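PDB 2QEU: putative carboxymuconolactone decarboxylase from Burkholderia xenovorans, which may act as a peroxiredoxin of the all-helical carboxymuconolactone decarboxylase family, although its own substrate and physiological role are not established. Local coordinates for residues B[15-20]-B[45-50]; B[65-70]-B[95-100]. All blocks are in the same frame, centred on the assembly; numbering follows the deposited sequence.

Interaction 1: residues B[15-20]-B[45-50]; sequences KQHAAH and AYSRMR
Helices 10-25 and 40-53 pack side by side, nearly parallel, and touch mainly where His17 lies on Ser47 and His20 on Arg50. The axes of the short segments are 10.4 Å from each other at closest approach. At His17, Ser47 CB sits over the ring, 3.3 Å from its centroid and 6° off the normal, as a CH-pi contact. The opposite face carries CB of Gln16, from the ring's own helix, offset toward the rim. With CG anti to the carbonyl carbon (chi1 -63°), the imidazole lies across the gap between the helices; its CE1 also comes 4.0 Å from Arg48 CG. His17 NE2 bonds to Asp44 OD1, tethering the ring to helix 40-53, while Ser47 OG is hydrogen-bonded both to Tyr21 OH and to Phe43 O.

One turn further on, Arg50 extends from CG to NE past His20. Arg50 CD lies in the ring plane at its edge, 3.5 Å from His20 NE2, and the same nitrogen is 3.0 Å from Arg50 NH1. Ring and guanidinium planes are 63° apart, and His20 meets the guanidinium at its edge. Arg50 NH1 makes a salt bridge to Asp24 OD2, and NH2 bonds to a citrate, probably from the crystallisation liquor, that is also hydrogen-bonded to Tyr46 OH. The chemistry therefore changes along the interface: a histidine ring resting on a serine methylene gives way to an arginine shared between Asp24 and the citrate, which may mark an anion-binding spot, although Asp24 would offset part of the positive charge.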
loop_
_atom_site.group_PDB
_atom_site.type_symbol
_atom_site.label_atom_id
_atom_site.label_comp_id
_atom_site.label_asym_id
_atom_site.label_seq_id
_atom_site.Cartn_x
_atom_site.Cartn_y
_atom_site.Cartn_z
ATOM N N LYS B 15 9.483 30.007 13.816
ATOM C CA LYS B 15 10.515 30.987 13.481
ATOM C C LYS B 15 11.827 30.273 13.111
ATOM O O LYS B 15 12.495 30.652 12.135
ATOM C CB LYS B 15 10.728 32.011 14.637
ATOM N N GLN B 16 12.178 29.233 13.870
ATOM C CA GLN B 16 13.397 28.458 13.612
ATOM C C GLN B 16 13.501 27.885 12.186
ATOM O O GLN B 16 14.601 27.778 11.622
ATOM C CB GLN B 16 13.513 27.291 14.594
ATOM C CG GLN B 16 14.478 27.500 15.741
ATOM C CD GLN B 16 14.746 26.206 16.506
ATOM O OE1 GLN B 16 14.613 25.087 15.964
ATOM N NE2 GLN B 16 15.134 26.351 17.767
ATOM N N HIS B 17 12.367 27.485 11.616
ATOM C CA HIS B 17 12.394 26.732 10.370
ATOM C C HIS B 17 11.781 27.489 9.215
ATOM O O HIS B 17 11.715 26.964 8.108
ATOM C CB HIS B 17 11.661 25.414 10.580
ATOM C CG HIS B 17 12.317 24.528 11.588
ATOM N ND1 HIS B 17 13.561 23.963 11.378
ATOM C CD2 HIS B 17 11.922 24.119 12.818
ATOM C CE1 HIS B 17 13.893 23.227 12.426
ATOM N NE2 HIS B 17 12.911 23.296 13.308
ATOM N N ALA B 18 11.365 28.730 9.450
ATOM C CA ALA B 18 10.666 29.493 8.417
ATOM C C ALA B 18 11.526 29.707 7.153
ATOM O O ALA B 18 11.022 29.593 6.019
ATOM C CB ALA B 18 10.166 30.840 8.974
ATOM N N ALA B 19 12.815 29.995 7.345
ATOM C CA ALA B 19 13.739 30.223 6.214
ATOM C C ALA B 19 13.886 28.966 5.326
ATOM O O ALA B 19 13.960 29.054 4.092
ATOM C CB ALA B 19 15.093 30.686 6.723
ATOM N N HIS B 20 13.923 27.801 5.966
ATOM C CA HIS B 20 13.961 26.530 5.244
ATOM C C HIS B 20 12.737 26.358 4.335
ATOM O O HIS B 20 12.876 26.066 3.142
ATOM C CB HIS B 20 14.069 25.328 6.210
ATOM C CG HIS B 20 13.810 24.008 5.543
ATOM N ND1 HIS B 20 14.636 23.494 4.563
ATOM C CD2 HIS B 20 12.800 23.118 5.687
ATOM C CE1 HIS B 20 14.152 22.337 4.144
ATOM N NE2 HIS B 20 13.042 22.081 4.814
ATOM N N ALA B 45 11.604 18.441 15.224
ATOM C CA ALA B 45 12.513 17.329 14.872
ATOM C C ALA B 45 12.375 16.957 13.398
ATOM O O ALA B 45 13.361 16.818 12.682
ATOM C CB ALA B 45 12.273 16.122 15.753
ATOM N N TYR B 46 11.137 16.851 12.943
ATOM C CA TYR B 46 10.829 16.613 11.528
ATOM C C TYR B 46 11.427 17.689 10.641
ATOM O O TYR B 46 12.001 17.373 9.607
ATOM C CB TYR B 46 9.325 16.535 11.296
ATOM C CG TYR B 46 8.994 16.315 9.857
ATOM C CD1 TYR B 46 9.122 15.045 9.294
ATOM C CD2 TYR B 46 8.625 17.376 9.034
ATOM C CE1 TYR B 46 8.856 14.836 7.975
ATOM C CE2 TYR B 46 8.337 17.162 7.693
ATOM C CZ TYR B 46 8.468 15.890 7.174
ATOM O OH TYR B 46 8.182 15.651 5.859
ATOM N N SER B 47 11.352 18.954 11.056
ATOM C CA SER B 47 11.893 20.045 10.217
ATOM C C SER B 47 13.422 19.979 10.150
ATOM O O SER B 47 14.015 20.239 9.093
ATOM C CB SER B 47 11.379 21.406 10.669
ATOM O OG SER B 47 9.957 21.420 10.577
ATOM N N ARG B 48 14.043 19.555 11.244
ATOM C CA ARG B 48 15.482 19.380 11.241
ATOM C C ARG B 48 15.873 18.266 10.269
ATOM O O ARG B 48 16.879 18.417 9.559
ATOM C CB ARG B 48 16.015 18.990 12.609
ATOM C CG ARG B 48 16.022 20.056 13.673
ATOM C CD ARG B 48 16.226 19.386 15.005
ATOM N NE ARG B 48 16.111 20.372 16.047
ATOM C CZ ARG B 48 17.146 21.036 16.552
ATOM N NH1 ARG B 48 18.399 20.787 16.142
ATOM N NH2 ARG B 48 16.922 21.938 17.493
HETATM N N MSE B 49 15.110 17.167 10.275
HETATM C CA MSE B 49 15.368 16.043 9.392
HETATM C C MSE B 49 15.214 16.493 7.952
HETATM O O MSE B 49 16.071 16.225 7.100
HETATM C CB MSE B 49 14.419 14.875 9.688
HETATM C CG MSE B 49 14.826 13.563 9.017
HETATM SE SE MSE B 49 13.636 12.116 9.518
HETATM C CE MSE B 49 12.112 12.766 8.556
ATOM N N ARG B 50 14.130 17.211 7.682
ATOM C CA ARG B 50 13.826 17.707 6.327
ATOM C C ARG B 50 14.921 18.626 5.804
ATOM O O ARG B 50 15.289 18.592 4.639
ATOM C CB ARG B 50 12.529 18.518 6.376
ATOM C CG ARG B 50 11.841 18.625 5.075
ATOM C CD ARG B 50 10.645 19.513 5.195
ATOM N NE ARG B 50 9.859 19.394 3.981
ATOM C CZ ARG B 50 10.079 20.099 2.879
ATOM N NH1 ARG B 50 11.019 21.042 2.831
ATOM N NH2 ARG B 50 9.333 19.867 1.819
#

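Interaction 2: residues B[65-70]-B[95-100]; sequences LKYKHL and AGLSVD
The Tyr67 ring meets Leu97 obliquely, its CE1 3.7 Å from Leu97 CD1, while one of its faces is covered by Lys66 CG, centred 3.9 Å above the plane. The His69 ring has Leu65 CG of its own helix in plane at its edge and is hydrogen-bonded to Asp24 and His88. Both methyls of Leu97 reach Leu70, CD2 lying 4.1 Å from Leu70 CD1 and CD1 as far from Leu70 CD2, the side chains crossing at about a right angle.

Lys66 lies along the backbone of the turn. Its CG stands between the backbone N and carbonyl carbon (chi1 59°), and from there the chain runs extended, CD passing 3.7 Å from Gly96 C. Two waters bridge the segments: one accepts from Lys66 N (2.9 Å) and donates to Ala95 O, the other links Lys66 NZ to Gly96 O. Ala95 CB packs against Leu65.

Gly96, with positive phi, closes helix 82-94 in a Schellman motif, and Ser98 N-caps helix 99-113 through OG to Glu101 N. The first turn of helix 65-79 rests on the connection between these two helices; Tyr67 OH bonds to Glu101 in the second, and the Tyr67 ring meets Tyr67 of the third subunit.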
loop_
_atom_site.group_PDB
_atom_site.type_symbol
_atom_site.label_atom_id
_atom_site.label_comp_id
_atom_site.label_asym_id
_atom_site.label_seq_id
_atom_site.Cartn_x
_atom_site.Cartn_y
_atom_site.Cartn_z
ATOM N N LEU B 65 19.127 19.667 -6.072
ATOM C CA LEU B 65 17.844 19.914 -5.408
ATOM C C LEU B 65 16.650 19.627 -6.319
ATOM O O LEU B 65 15.633 19.112 -5.862
ATOM C CB LEU B 65 17.752 21.359 -4.924
ATOM C CG LEU B 65 16.605 21.786 -4.010
ATOM C CD1 LEU B 65 16.450 20.837 -2.797
ATOM C CD2 LEU B 65 16.807 23.247 -3.569
ATOM N N LYS B 66 16.773 19.999 -7.587
ATOM C CA LYS B 66 15.702 19.703 -8.536
ATOM C C LYS B 66 15.351 18.210 -8.607
ATOM O O LYS B 66 14.159 17.821 -8.723
ATOM C CB LYS B 66 16.037 20.231 -9.914
ATOM C CG LYS B 66 17.303 19.689 -10.550
ATOM C CD LYS B 66 17.534 20.479 -11.882
ATOM C CE LYS B 66 18.835 20.092 -12.543
ATOM N NZ LYS B 66 19.183 20.925 -13.712
ATOM N N TYR B 67 16.380 17.365 -8.526
ATOM C CA TYR B 67 16.169 15.906 -8.552
ATOM C C TYR B 67 15.673 15.332 -7.216
ATOM O O TYR B 67 14.894 14.368 -7.197
ATOM C CB TYR B 67 17.420 15.185 -9.068
ATOM C CG TYR B 67 17.743 15.593 -10.491
ATOM C CD1 TYR B 67 16.752 15.666 -11.476
ATOM C CD2 TYR B 67 19.027 15.959 -10.851
ATOM C CE1 TYR B 67 17.042 16.107 -12.780
ATOM C CE2 TYR B 67 19.333 16.372 -12.131
ATOM C CZ TYR B 67 18.363 16.451 -13.100
ATOM O OH TYR B 67 18.711 16.893 -14.362
ATOM N N LYS B 68 16.092 15.962 -6.104
ATOM C CA LYS B 68 15.538 15.645 -4.807
ATOM C C LYS B 68 14.022 15.839 -4.821
ATOM O O LYS B 68 13.260 14.964 -4.430
ATOM C CB LYS B 68 16.148 16.492 -3.709
ATOM C CG LYS B 68 17.623 16.207 -3.457
ATOM C CD LYS B 68 18.103 16.821 -2.112
ATOM C CE LYS B 68 19.509 16.379 -1.831
ATOM N NZ LYS B 68 20.028 17.003 -0.611
ATOM N N HIS B 69 13.596 17.011 -5.278
ATOM C CA HIS B 69 12.155 17.252 -5.381
ATOM C C HIS B 69 11.440 16.424 -6.434
ATOM O O HIS B 69 10.292 16.036 -6.204
ATOM C CB HIS B 69 11.871 18.723 -5.550
ATOM C CG HIS B 69 12.022 19.504 -4.293
ATOM N ND1 HIS B 69 11.098 19.472 -3.273
ATOM C CD2 HIS B 69 13.008 20.332 -3.889
ATOM C CE1 HIS B 69 11.506 20.260 -2.291
ATOM N NE2 HIS B 69 12.662 20.809 -2.642
ATOM N N LEU B 70 12.105 16.081 -7.535
ATOM C CA LEU B 70 11.519 15.134 -8.474
ATOM C C LEU B 70 11.251 13.776 -7.799
ATOM O O LEU B 70 10.197 13.197 -8.007
ATOM C CB LEU B 70 12.399 14.966 -9.702
ATOM C CG LEU B 70 11.859 13.985 -10.751
ATOM C CD1 LEU B 70 10.497 14.379 -11.249
ATOM C CD2 LEU B 70 12.891 13.907 -11.881
ATOM N N ALA B 95 13.889 25.089 -8.679
ATOM C CA ALA B 95 15.289 24.694 -8.618
ATOM C C ALA B 95 15.868 24.277 -9.987
ATOM O O ALA B 95 17.012 23.811 -10.088
ATOM C CB ALA B 95 15.485 23.577 -7.535
ATOM N N GLY B 96 15.087 24.415 -11.051
ATOM C CA GLY B 96 15.594 24.228 -12.405
ATOM C C GLY B 96 15.099 23.024 -13.167
ATOM O O GLY B 96 15.503 22.802 -14.291
ATOM N N LEU B 97 14.217 22.219 -12.573
ATOM C CA LEU B 97 13.751 21.052 -13.306
ATOM C C LEU B 97 12.894 21.480 -14.486
ATOM O O LEU B 97 12.072 22.362 -14.346
ATOM C CB LEU B 97 12.907 20.171 -12.401
ATOM C CG LEU B 97 12.638 18.743 -12.946
ATOM C CD1 LEU B 97 13.819 17.828 -12.690
ATOM C CD2 LEU B 97 11.298 18.181 -12.394
ATOM N N SER B 98 13.093 20.867 -15.649
ATOM C CA SER B 98 12.215 21.107 -16.796
ATOM C C SER B 98 10.952 20.264 -16.742
ATOM O O SER B 98 10.914 19.193 -16.104
ATOM C CB SER B 98 12.955 20.824 -18.095
ATOM O OG SER B 98 13.129 19.445 -18.288
ATOM N N VAL B 99 9.925 20.732 -17.445
ATOM C CA VAL B 99 8.704 19.941 -17.604
ATOM C C VAL B 99 9.000 18.576 -18.275
ATOM O O VAL B 99 8.515 17.530 -17.849
ATOM C CB VAL B 99 7.554 20.706 -18.337
ATOM C CG1 VAL B 99 6.311 19.756 -18.504
ATOM C CG2 VAL B 99 7.185 21.990 -17.544
ATOM N N ASP B 100 9.851 18.577 -19.294
ATOM C CA ASP B 100 10.236 17.289 -19.898
ATOM C C ASP B 100 10.810 16.300 -18.901
ATOM O O ASP B 100 10.454 15.126 -18.954
ATOM C CB ASP B 100 11.252 17.502 -21.010
ATOM C CG ASP B 100 10.668 18.147 -22.245
ATOM O OD1 ASP B 100 9.432 18.121 -22.437
ATOM O OD2 ASP B 100 11.464 18.707 -23.025
HETATM O O HOH W 1 18.685 21.996 -8.471
HETATM O O HOH W 2 16.914 20.654 -15.554
#

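Along the chain the two contacts come in series: interaction 1 closes within helix 40-53 before interaction 2 opens at the start of helix 65-79, the next helix. Their centres are about 21 Å apart and their nearest atoms about 5 Å, without touching. Interaction 1 joins the N-terminal helices 10-25 and 40-53, whereas interaction 2 sets helix 65-79 on the turn between helices 82-94 and 99-113. Asp24 links the two neighbourhoods, one carboxylate oxygen going to Arg50 and the other to His69. Helix 40-53 in interaction 1 and residues of both segments of interaction 2 pack on the third subunit of the six-chain assembly.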